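Local coordinates for protein putative deoxyribonuclease yjjV (PDB 1ZZM) that probably hydrolyses ester bonds, perhaps those of DNA, as a TatD-type metal-dependent hydrolase that binds two divalent metal cations per subunit, at residues Q83-R88 with K124-P129; T41-F46 with D75-Q80; L25-Q30 with P220-Q225. All blocks are in the same frame, centred on the assembly; numbering follows the deposited sequence.

Interaction 1: Q83-R88 with K124-P129; sequences QALERR and KRYDLP
Y126 lays its ring against L85 and reaches E86 with its hydroxyl, joining two neighbouring outer helices of the TatD-type TIM barrel, 75-87 and 109-125, near their C-terminal ends. The backbones come nearest at L85 and Y126, whose CA atoms are 7.1 Å apart, so the side chains do the bridging. Y126 is the first residue to leave helix 109-125, which closes in a Schellman motif with D127, at positive phi, as C-prime.

Followed outward from CB, the tyrosine has CG anti to its own carbonyl carbon (chi1 -70°), and the ring reaches across to helix 75-87. The CD2 side of the ring takes the leucine: L85 CB sits over one face of Y126, 4.0 Å from the ring centroid and 20° off the ring normal, a CH-pi contact. L85 CB is 3.7 Å from Y126 CD2. On the opposite face lies the CG of R125. Farther out, CE1 meets E86 OE1 in the ring plane, at the edge. At the tip, Y126 OH donates a 2.7 Å hydrogen bond to E86 OE1, which accepts on its anti lone pair; a further hydrogen bond joins this hydroxyl to Q82.

E86 can reach the hydroxyl because its chain, with CG anti to the backbone N, bends at chi2 (64°). The salt bridge from E86 OE1 to R125 NH2 is long, 4.0 Å, and rests on charge alone, since the oxygen lies well out of the guanidinium plane. That guanidinium instead sets one face over Y126 OH.

On the inner side, toward strand 95-101, L85 CD2 touches L128 CD1 at 4.0 Å, and both leucines also pack on V95 of that strand. At the surface, water 1 donates to E86 OE1 at 2.6 Å and accepts from R125 NH2.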
loop_
_atom_site.group_PDB
_atom_site.type_symbol
_atom_site.label_atom_id
_atom_site.label_comp_id
_atom_site.label_asym_id
_atom_site.label_seq_id
_atom_site.Cartn_x
_atom_site.Cartn_y
_atom_site.Cartn_z
ATOM N N GLN A 83 -0.932 1.232 21.540
ATOM C CA GLN A 83 0.145 1.870 22.299
ATOM C C GLN A 83 1.233 2.418 21.391
ATOM O O GLN A 83 1.807 3.483 21.676
ATOM C CB GLN A 83 0.789 0.874 23.263
ATOM C CG GLN A 83 -0.112 0.466 24.359
ATOM C CD GLN A 83 0.579 -0.559 25.249
ATOM O OE1 GLN A 83 1.606 -1.141 24.876
ATOM N NE2 GLN A 83 0.025 -0.787 26.407
ATOM N N ALA A 84 1.544 1.699 20.311
ATOM C CA ALA A 84 2.572 2.188 19.401
ATOM C C ALA A 84 2.103 3.481 18.765
ATOM O O ALA A 84 2.848 4.469 18.716
ATOM C CB ALA A 84 2.882 1.150 18.319
ATOM N N LEU A 85 0.864 3.490 18.293
ATOM C CA LEU A 85 0.313 4.688 17.669
ATOM C C LEU A 85 0.289 5.882 18.651
ATOM O O LEU A 85 0.574 7.019 18.259
ATOM C CB LEU A 85 -1.110 4.413 17.167
ATOM C CG LEU A 85 -1.159 3.368 16.028
ATOM C CD1 LEU A 85 -2.606 3.139 15.613
ATOM C CD2 LEU A 85 -0.311 3.886 14.821
ATOM N N GLU A 86 -0.081 5.613 19.902
ATOM C CA GLU A 86 -0.153 6.646 20.958
ATOM C C GLU A 86 1.190 7.351 21.122
ATOM O O GLU A 86 1.245 8.557 21.357
ATOM C CB GLU A 86 -0.562 5.974 22.271
ATOM C CG GLU A 86 -0.508 6.820 23.525
ATOM C CD GLU A 86 -1.463 7.992 23.513
ATOM O OE1 GLU A 86 -2.502 7.924 22.827
ATOM O OE2 GLU A 86 -1.174 8.989 24.210
ATOM N N ARG A 87 2.273 6.598 20.996
ATOM C CA ARG A 87 3.605 7.165 21.124
ATOM C C ARG A 87 4.032 7.905 19.860
ATOM O O ARG A 87 5.042 8.616 19.864
ATOM C CB ARG A 87 4.608 6.063 21.474
ATOM C CG ARG A 87 4.500 5.645 22.938
ATOM C CD ARG A 87 5.081 4.262 23.160
ATOM N NE ARG A 87 6.506 4.210 22.862
ATOM C CZ ARG A 87 7.459 4.764 23.607
ATOM N NH1 ARG A 87 7.162 5.428 24.723
ATOM N NH2 ARG A 87 8.722 4.643 23.224
ATOM N N ARG A 88 3.239 7.732 18.797
ATOM C CA ARG A 88 3.439 8.340 17.479
ATOM C C ARG A 88 4.869 8.445 16.961
ATOM O O ARG A 88 5.468 9.503 16.977
ATOM C CB ARG A 88 2.772 9.717 17.431
ATOM C CG ARG A 88 3.244 10.688 18.459
ATOM C CD ARG A 88 2.256 11.836 18.539
ATOM N NE ARG A 88 2.111 12.557 17.274
ATOM C CZ ARG A 88 1.000 13.195 16.909
ATOM N NH1 ARG A 88 -0.058 13.187 17.709
ATOM N NH2 ARG A 88 0.951 13.861 15.761
ATOM N N LYS A 124 -8.973 6.434 13.021
ATOM C CA LYS A 124 -9.787 7.621 13.294
ATOM C C LYS A 124 -9.322 8.329 14.542
ATOM O O LYS A 124 -9.208 9.552 14.559
ATOM C CB LYS A 124 -11.266 7.254 13.435
ATOM C CG LYS A 124 -11.931 7.093 12.070
ATOM C CD LYS A 124 -13.231 6.292 12.131
ATOM C CE LYS A 124 -14.362 7.077 12.702
ATOM N NZ LYS A 124 -15.615 6.264 12.553
ATOM N N ARG A 125 -9.045 7.550 15.586
ATOM C CA ARG A 125 -8.605 8.118 16.858
ATOM C C ARG A 125 -7.294 8.894 16.720
ATOM O O ARG A 125 -7.122 9.981 17.284
ATOM C CB ARG A 125 -8.406 7.001 17.901
ATOM C CG ARG A 125 -7.899 7.534 19.242
ATOM C CD ARG A 125 -7.726 6.435 20.276
ATOM N NE ARG A 125 -7.078 6.935 21.489
ATOM C CZ ARG A 125 -6.750 6.174 22.526
ATOM N NH1 ARG A 125 -6.997 4.868 22.493
ATOM N NH2 ARG A 125 -6.200 6.723 23.604
ATOM N N TYR A 126 -6.363 8.336 15.966
ATOM C CA TYR A 126 -5.066 8.970 15.816
ATOM C C TYR A 126 -4.920 9.836 14.570
ATOM O O TYR A 126 -3.821 10.307 14.284
ATOM C CB TYR A 126 -3.991 7.890 15.890
ATOM C CG TYR A 126 -3.887 7.334 17.305
ATOM C CD1 TYR A 126 -3.334 8.112 18.322
ATOM C CD2 TYR A 126 -4.427 6.082 17.651
ATOM C CE1 TYR A 126 -3.312 7.679 19.647
ATOM C CE2 TYR A 126 -4.414 5.633 19.001
ATOM C CZ TYR A 126 -3.848 6.446 19.982
ATOM O OH TYR A 126 -3.777 6.047 21.300
ATOM N N ASP A 127 -6.031 10.011 13.846
ATOM C CA ASP A 127 -6.089 10.862 12.647
ATOM C C ASP A 127 -5.066 10.430 11.600
ATOM O O ASP A 127 -4.216 11.215 11.190
ATOM C CB ASP A 127 -5.848 12.322 13.105
ATOM C CG ASP A 127 -6.229 13.377 12.039
ATOM O OD1 ASP A 127 -7.107 13.129 11.189
ATOM O OD2 ASP A 127 -5.634 14.476 12.072
ATOM N N LEU A 128 -5.151 9.174 11.165
ATOM C CA LEU A 128 -4.208 8.649 10.169
ATOM C C LEU A 128 -4.928 7.987 9.027
ATOM O O LEU A 128 -6.039 7.492 9.210
ATOM C CB LEU A 128 -3.311 7.572 10.791
ATOM C CG LEU A 128 -2.323 8.075 11.840
ATOM C CD1 LEU A 128 -1.747 6.916 12.688
ATOM C CD2 LEU A 128 -1.237 8.795 11.082
ATOM N N PRO A 129 -4.328 8.000 7.820
ATOM C CA PRO A 129 -4.955 7.343 6.678
ATOM C C PRO A 129 -4.634 5.849 6.844
ATOM O O PRO A 129 -3.801 5.494 7.673
ATOM C CB PRO A 129 -4.225 7.940 5.475
ATOM C CG PRO A 129 -2.835 8.167 5.982
ATOM C CD PRO A 129 -3.089 8.696 7.426
HETATM O O HOH W 1 -4.564 9.101 23.805
#

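Interaction 2: T41-F46 with D75-Q80; sequences TEAENF and DVSLEQ
The F46 ring carries A43 CA over the centre of one face, 3.4 Å above its plane, while the backbone of Q80 meets its edge: F46 CE2 lies 4.2 Å from Q80 C, near the ring plane. In this TIM-barrel hydrolase the contact sets the loop between strand 33-39 and helix 46-55 against the next outer helix, 75-87.

The close approach is at A43 and S77, with CA atoms 5.3 Å apart, a spacing that leaves room for little beyond the alanine methyl. A43 CB touches S77 CB and then the terminal amide of Q80, at 3.6 Å from Q80 NE2 and slightly farther from OE1. With CG anti to its carbonyl carbon (chi1 -71°) and the chain extended beyond, Q80 carries that amide to the methyl; a weak 3.5 Å hydrogen bond from Q80 NE2 to V76 O may help hold its orientation. An alanine in place of Q80 would strip the A43 methyl of its amide neighbour and would probably open a gap beside it.

Polar linkage is through solvent. S77 OG hydrogen-bonds S74 N and, at 2.8 Å, water 2, which accepts from A43 N at 3.0 Å.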
loop_
_atom_site.group_PDB
_atom_site.type_symbol
_atom_site.label_atom_id
_atom_site.label_comp_id
_atom_site.label_asym_id
_atom_site.label_seq_id
_atom_site.Cartn_x
_atom_site.Cartn_y
_atom_site.Cartn_z
ATOM N N THR A 41 2.852 -6.154 8.958
ATOM C CA THR A 41 1.908 -7.257 8.768
ATOM C C THR A 41 1.375 -7.839 10.064
ATOM O O THR A 41 0.312 -8.466 10.088
ATOM C CB THR A 41 2.575 -8.409 8.006
ATOM O OG1 THR A 41 3.773 -8.807 8.714
ATOM C CG2 THR A 41 2.936 -7.957 6.541
ATOM N N GLU A 42 2.104 -7.622 11.151
ATOM C CA GLU A 42 1.720 -8.186 12.439
ATOM C C GLU A 42 2.524 -7.546 13.540
ATOM O O GLU A 42 3.621 -7.055 13.290
ATOM C CB GLU A 42 1.958 -9.709 12.460
ATOM C CG GLU A 42 3.443 -10.110 12.380
ATOM C CD GLU A 42 3.632 -11.629 12.502
ATOM O OE1 GLU A 42 3.386 -12.190 13.596
ATOM O OE2 GLU A 42 3.998 -12.253 11.492
ATOM N N ALA A 43 2.003 -7.618 14.764
ATOM C CA ALA A 43 2.626 -6.956 15.916
ATOM C C ALA A 43 4.063 -7.383 16.162
ATOM O O ALA A 43 4.873 -6.588 16.577
ATOM C CB ALA A 43 1.772 -7.198 17.188
ATOM N N GLU A 44 4.374 -8.643 15.897
ATOM C CA GLU A 44 5.730 -9.101 16.112
ATOM C C GLU A 44 6.735 -8.380 15.204
ATOM O O GLU A 44 7.920 -8.334 15.527
ATOM C CB GLU A 44 5.807 -10.611 15.904
ATOM C CG GLU A 44 7.210 -11.136 15.840
ATOM C CD GLU A 44 7.250 -12.649 15.770
ATOM O OE1 GLU A 44 6.622 -13.222 14.848
ATOM O OE2 GLU A 44 7.907 -13.258 16.640
ATOM N N ASN A 45 6.267 -7.811 14.087
ATOM C CA ASN A 45 7.148 -7.067 13.178
ATOM C C ASN A 45 7.113 -5.540 13.403
ATOM O O ASN A 45 7.803 -4.810 12.680
ATOM C CB ASN A 45 6.782 -7.343 11.710
ATOM C CG ASN A 45 6.968 -8.784 11.340
ATOM O OD1 ASN A 45 7.663 -9.495 12.045
ATOM N ND2 ASN A 45 6.360 -9.232 10.227
ATOM N N PHE A 46 6.337 -5.046 14.372
ATOM C CA PHE A 46 6.301 -3.578 14.587
ATOM C C PHE A 46 7.677 -2.961 14.878
ATOM O O PHE A 46 8.042 -1.915 14.327
ATOM C CB PHE A 46 5.344 -3.186 15.727
ATOM C CG PHE A 46 3.885 -3.411 15.412
ATOM C CD1 PHE A 46 3.477 -3.807 14.129
ATOM C CD2 PHE A 46 2.917 -3.207 16.391
ATOM C CE1 PHE A 46 2.125 -3.993 13.838
ATOM C CE2 PHE A 46 1.549 -3.393 16.106
ATOM C CZ PHE A 46 1.161 -3.787 14.823
ATOM N N ASP A 75 -5.799 -9.934 20.999
ATOM C CA ASP A 75 -6.169 -8.659 21.613
ATOM C C ASP A 75 -4.871 -7.968 22.041
ATOM O O ASP A 75 -4.796 -6.731 22.097
ATOM C CB ASP A 75 -7.086 -8.864 22.833
ATOM C CG ASP A 75 -8.503 -9.276 22.440
ATOM O OD1 ASP A 75 -8.934 -9.010 21.289
ATOM O OD2 ASP A 75 -9.205 -9.855 23.289
ATOM N N VAL A 76 -3.846 -8.758 22.353
ATOM C CA VAL A 76 -2.557 -8.171 22.709
ATOM C C VAL A 76 -1.972 -7.478 21.471
ATOM O O VAL A 76 -1.443 -6.370 21.575
ATOM C CB VAL A 76 -1.565 -9.239 23.279
ATOM C CG1 VAL A 76 -0.197 -8.650 23.462
ATOM C CG2 VAL A 76 -2.075 -9.724 24.650
ATOM N N SER A 77 -2.112 -8.085 20.291
ATOM C CA SER A 77 -1.610 -7.432 19.068
ATOM C C SER A 77 -2.287 -6.072 18.887
ATOM O O SER A 77 -1.646 -5.083 18.501
ATOM C CB SER A 77 -1.919 -8.297 17.838
ATOM O OG SER A 77 -1.284 -9.567 17.951
ATOM N N LEU A 78 -3.586 -6.015 19.145
ATOM C CA LEU A 78 -4.298 -4.754 18.965
ATOM C C LEU A 78 -3.899 -3.742 20.027
ATOM O O LEU A 78 -3.810 -2.549 19.756
ATOM C CB LEU A 78 -5.806 -4.960 18.993
ATOM C CG LEU A 78 -6.414 -5.497 17.680
ATOM C CD1 LEU A 78 -7.870 -5.938 17.912
ATOM C CD2 LEU A 78 -6.374 -4.380 16.613
ATOM N N GLU A 79 -3.657 -4.210 21.242
ATOM C CA GLU A 79 -3.251 -3.271 22.272
ATOM C C GLU A 79 -1.861 -2.732 21.893
ATOM O O GLU A 79 -1.559 -1.547 22.097
ATOM C CB GLU A 79 -3.192 -3.960 23.635
ATOM C CG GLU A 79 -2.789 -3.002 24.728
ATOM C CD GLU A 79 -2.685 -3.664 26.083
ATOM O OE1 GLU A 79 -3.673 -4.246 26.587
ATOM O OE2 GLU A 79 -1.604 -3.586 26.630
ATOM N N GLN A 80 -1.006 -3.591 21.346
ATOM C CA GLN A 80 0.338 -3.131 20.956
ATOM C C GLN A 80 0.270 -2.069 19.855
ATOM O O GLN A 80 1.044 -1.106 19.840
ATOM C CB GLN A 80 1.183 -4.286 20.444
ATOM C CG GLN A 80 1.611 -5.261 21.481
ATOM C CD GLN A 80 2.357 -6.414 20.822
ATOM O OE1 GLN A 80 3.501 -6.259 20.325
ATOM N NE2 GLN A 80 1.709 -7.554 20.767
HETATM O O HOH W 2 -0.102 -9.678 15.383
#

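Interaction 3: L25-Q30 with P220-Q225; sequences LQRAAQ and PNRPEQ
This is a partly buried, charged contact between an outer helix of the barrel, 21-30, and the loop that follows the last strand, 202-204, and leads to helix 226-236. It therefore joins the first strand-helix unit to the chain about 190 residues later, consistent with the closing of a TIM barrel between its first and last strands.

Its centre is a parallel guanidinium stack, slightly displaced. The R27 group lies flat on that of R222, with centres 3.6 Å apart and planes only 6° from parallel, though the two side chains cross at about a right angle. R222 NE sits over the centre of the R27 face, 3.3 Å from R27 CZ.

E224 supplies the opposing charge. E224 OE2 takes a 2.8 Å hydrogen bond from R222 NE, met on the syn side but tilted 28° out of the carboxylate plane. E224 OE2 is also 3.3 Å from R27 NE but well out of that guanidinium plane, so the bridge there is one of charge; water 3 makes the directed link, accepting from R27 NE and donating to E224 OE2. E224 bends at chi2 (-89°), turning the carboxylate to the side of the stack, where OE2 reaches both NE atoms.

Below, A28 CB meets P223 CG at 4.2 Å, and both pack on I36 of strand 33-39.

The shared carboxylate oxygen probably neutralises part of the charge of the stacked pair, so that the three side chains act as one salt-bridge network.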
loop_
_atom_site.group_PDB
_atom_site.type_symbol
_atom_site.label_atom_id
_atom_site.label_comp_id
_atom_site.label_asym_id
_atom_site.label_seq_id
_atom_site.Cartn_x
_atom_site.Cartn_y
_atom_site.Cartn_z
ATOM N N LEU A 25 18.360 -0.056 -1.036
ATOM C CA LEU A 25 17.964 1.345 -1.137
ATOM C C LEU A 25 18.711 2.032 -2.275
ATOM O O LEU A 25 18.137 2.899 -2.936
ATOM C CB LEU A 25 18.211 2.088 0.182
ATOM C CG LEU A 25 17.206 1.721 1.286
ATOM C CD1 LEU A 25 17.710 2.195 2.635
ATOM C CD2 LEU A 25 15.866 2.380 0.995
ATOM N N GLN A 26 19.975 1.668 -2.524
ATOM C CA GLN A 26 20.700 2.311 -3.636
ATOM C C GLN A 26 20.114 1.871 -4.980
ATOM O O GLN A 26 19.981 2.681 -5.898
ATOM C CB GLN A 26 22.208 1.986 -3.617
ATOM C CG GLN A 26 22.922 2.296 -2.295
ATOM C CD GLN A 26 24.307 1.636 -2.188
ATOM O OE1 GLN A 26 24.544 0.562 -2.757
ATOM N NE2 GLN A 26 25.215 2.266 -1.438
ATOM N N ARG A 27 19.760 0.595 -5.106
ATOM C CA ARG A 27 19.175 0.125 -6.353
ATOM C C ARG A 27 17.848 0.857 -6.602
ATOM O O ARG A 27 17.528 1.191 -7.738
ATOM C CB ARG A 27 18.953 -1.391 -6.317
ATOM C CG ARG A 27 20.255 -2.201 -6.274
ATOM C CD ARG A 27 20.013 -3.681 -5.983
ATOM N NE ARG A 27 19.299 -4.402 -7.050
ATOM C CZ ARG A 27 19.171 -5.733 -7.094
ATOM N NH1 ARG A 27 19.697 -6.483 -6.130
ATOM N NH2 ARG A 27 18.561 -6.331 -8.129
ATOM N N ALA A 28 17.096 1.109 -5.537
ATOM C CA ALA A 28 15.828 1.816 -5.637
ATOM C C ALA A 28 16.100 3.254 -6.035
ATOM O O ALA A 28 15.494 3.787 -6.970
ATOM C CB ALA A 28 15.067 1.784 -4.289
ATOM N N ALA A 29 17.036 3.884 -5.343
ATOM C CA ALA A 29 17.318 5.288 -5.644
ATOM C C ALA A 29 17.792 5.508 -7.078
ATOM O O ALA A 29 17.324 6.419 -7.756
ATOM C CB ALA A 29 18.343 5.825 -4.688
ATOM N N GLN A 30 18.741 4.706 -7.535
ATOM C CA GLN A 30 19.223 4.902 -8.888
ATOM C C GLN A 30 18.095 4.776 -9.916
ATOM O O GLN A 30 18.191 5.353 -10.994
ATOM C CB GLN A 30 20.359 3.935 -9.220
ATOM C CG GLN A 30 20.040 2.459 -9.085
ATOM C CD GLN A 30 21.136 1.589 -9.709
ATOM O OE1 GLN A 30 22.268 2.060 -9.909
ATOM N NE2 GLN A 30 20.808 0.317 -10.012
ATOM N N PRO A 220 12.101 -12.577 -6.666
ATOM C CA PRO A 220 11.398 -11.513 -5.938
ATOM C C PRO A 220 11.240 -10.176 -6.637
ATOM O O PRO A 220 12.091 -9.745 -7.413
ATOM C CB PRO A 220 12.188 -11.398 -4.628
ATOM C CG PRO A 220 13.541 -11.944 -4.971
ATOM C CD PRO A 220 13.277 -13.064 -5.927
ATOM N N ASN A 221 10.113 -9.519 -6.364
ATOM C CA ASN A 221 9.862 -8.199 -6.915
ATOM C C ASN A 221 10.724 -7.275 -6.040
ATOM O O ASN A 221 11.063 -7.614 -4.913
ATOM C CB ASN A 221 8.369 -7.835 -6.760
ATOM C CG ASN A 221 7.965 -6.664 -7.633
ATOM O OD1 ASN A 221 8.727 -6.233 -8.478
ATOM N ND2 ASN A 221 6.739 -6.163 -7.450
ATOM N N ARG A 222 11.076 -6.110 -6.552
ATOM C CA ARG A 222 11.917 -5.173 -5.817
ATOM C C ARG A 222 11.348 -3.771 -6.037
ATOM O O ARG A 222 10.728 -3.503 -7.060
ATOM C CB ARG A 222 13.367 -5.261 -6.339
ATOM C CG ARG A 222 13.989 -6.647 -6.219
ATOM C CD ARG A 222 15.496 -6.574 -6.548
ATOM N NE ARG A 222 16.210 -5.693 -5.629
ATOM C CZ ARG A 222 16.767 -6.088 -4.488
ATOM N NH1 ARG A 222 16.709 -7.355 -4.137
ATOM N NH2 ARG A 222 17.356 -5.206 -3.678
ATOM N N PRO A 223 11.552 -2.856 -5.076
ATOM C CA PRO A 223 11.005 -1.499 -5.227
ATOM C C PRO A 223 11.433 -0.715 -6.454
ATOM O O PRO A 223 10.668 0.124 -6.930
ATOM C CB PRO A 223 11.371 -0.818 -3.894
ATOM C CG PRO A 223 12.647 -1.562 -3.489
ATOM C CD PRO A 223 12.317 -2.998 -3.824
ATOM N N GLU A 224 12.618 -0.990 -7.006
ATOM C CA GLU A 224 13.024 -0.255 -8.198
ATOM C C GLU A 224 12.069 -0.553 -9.355
ATOM O O GLU A 224 12.028 0.194 -10.324
ATOM C CB GLU A 224 14.479 -0.591 -8.621
ATOM C CG GLU A 224 14.759 -2.065 -8.713
ATOM C CD GLU A 224 15.221 -2.644 -7.396
ATOM O OE1 GLU A 224 14.722 -2.213 -6.330
ATOM O OE2 GLU A 224 16.089 -3.539 -7.409
ATOM N N GLN A 225 11.308 -1.641 -9.252
ATOM C CA GLN A 225 10.377 -1.999 -10.307
ATOM C C GLN A 225 9.244 -0.983 -10.381
ATOM O O GLN A 225 8.471 -1.005 -11.324
ATOM C CB GLN A 225 9.832 -3.427 -10.099
ATOM C CG GLN A 225 10.888 -4.543 -10.355
ATOM C CD GLN A 225 11.170 -4.700 -11.828
ATOM O OE1 GLN A 225 11.659 -3.776 -12.478
ATOM N NE2 GLN A 225 10.832 -5.865 -12.376
HETATM O O HOH W 3 17.995 -3.590 -9.453
#

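How the interactions relate
Interactions 1 and 2 share helix 75-87 and follow each other along the chain, their centres 14 Å apart: 75-80 meets the preceding strand-helix loop, and 83-88 meets the end of the next helix, 109-125. Interaction 3 stands apart, its centre about 28 Å or more from the others, and joins an early helix to a loop late in the sequence. Interaction 2 is buried and mostly a matter of methyl, ring and amide packing, with a water bridge. Interaction 1 is a surface contact combining leucine packing with a tyrosine-carboxylate bond. Interaction 3, partly buried, relies on a three-residue charge network above a small apolar floor.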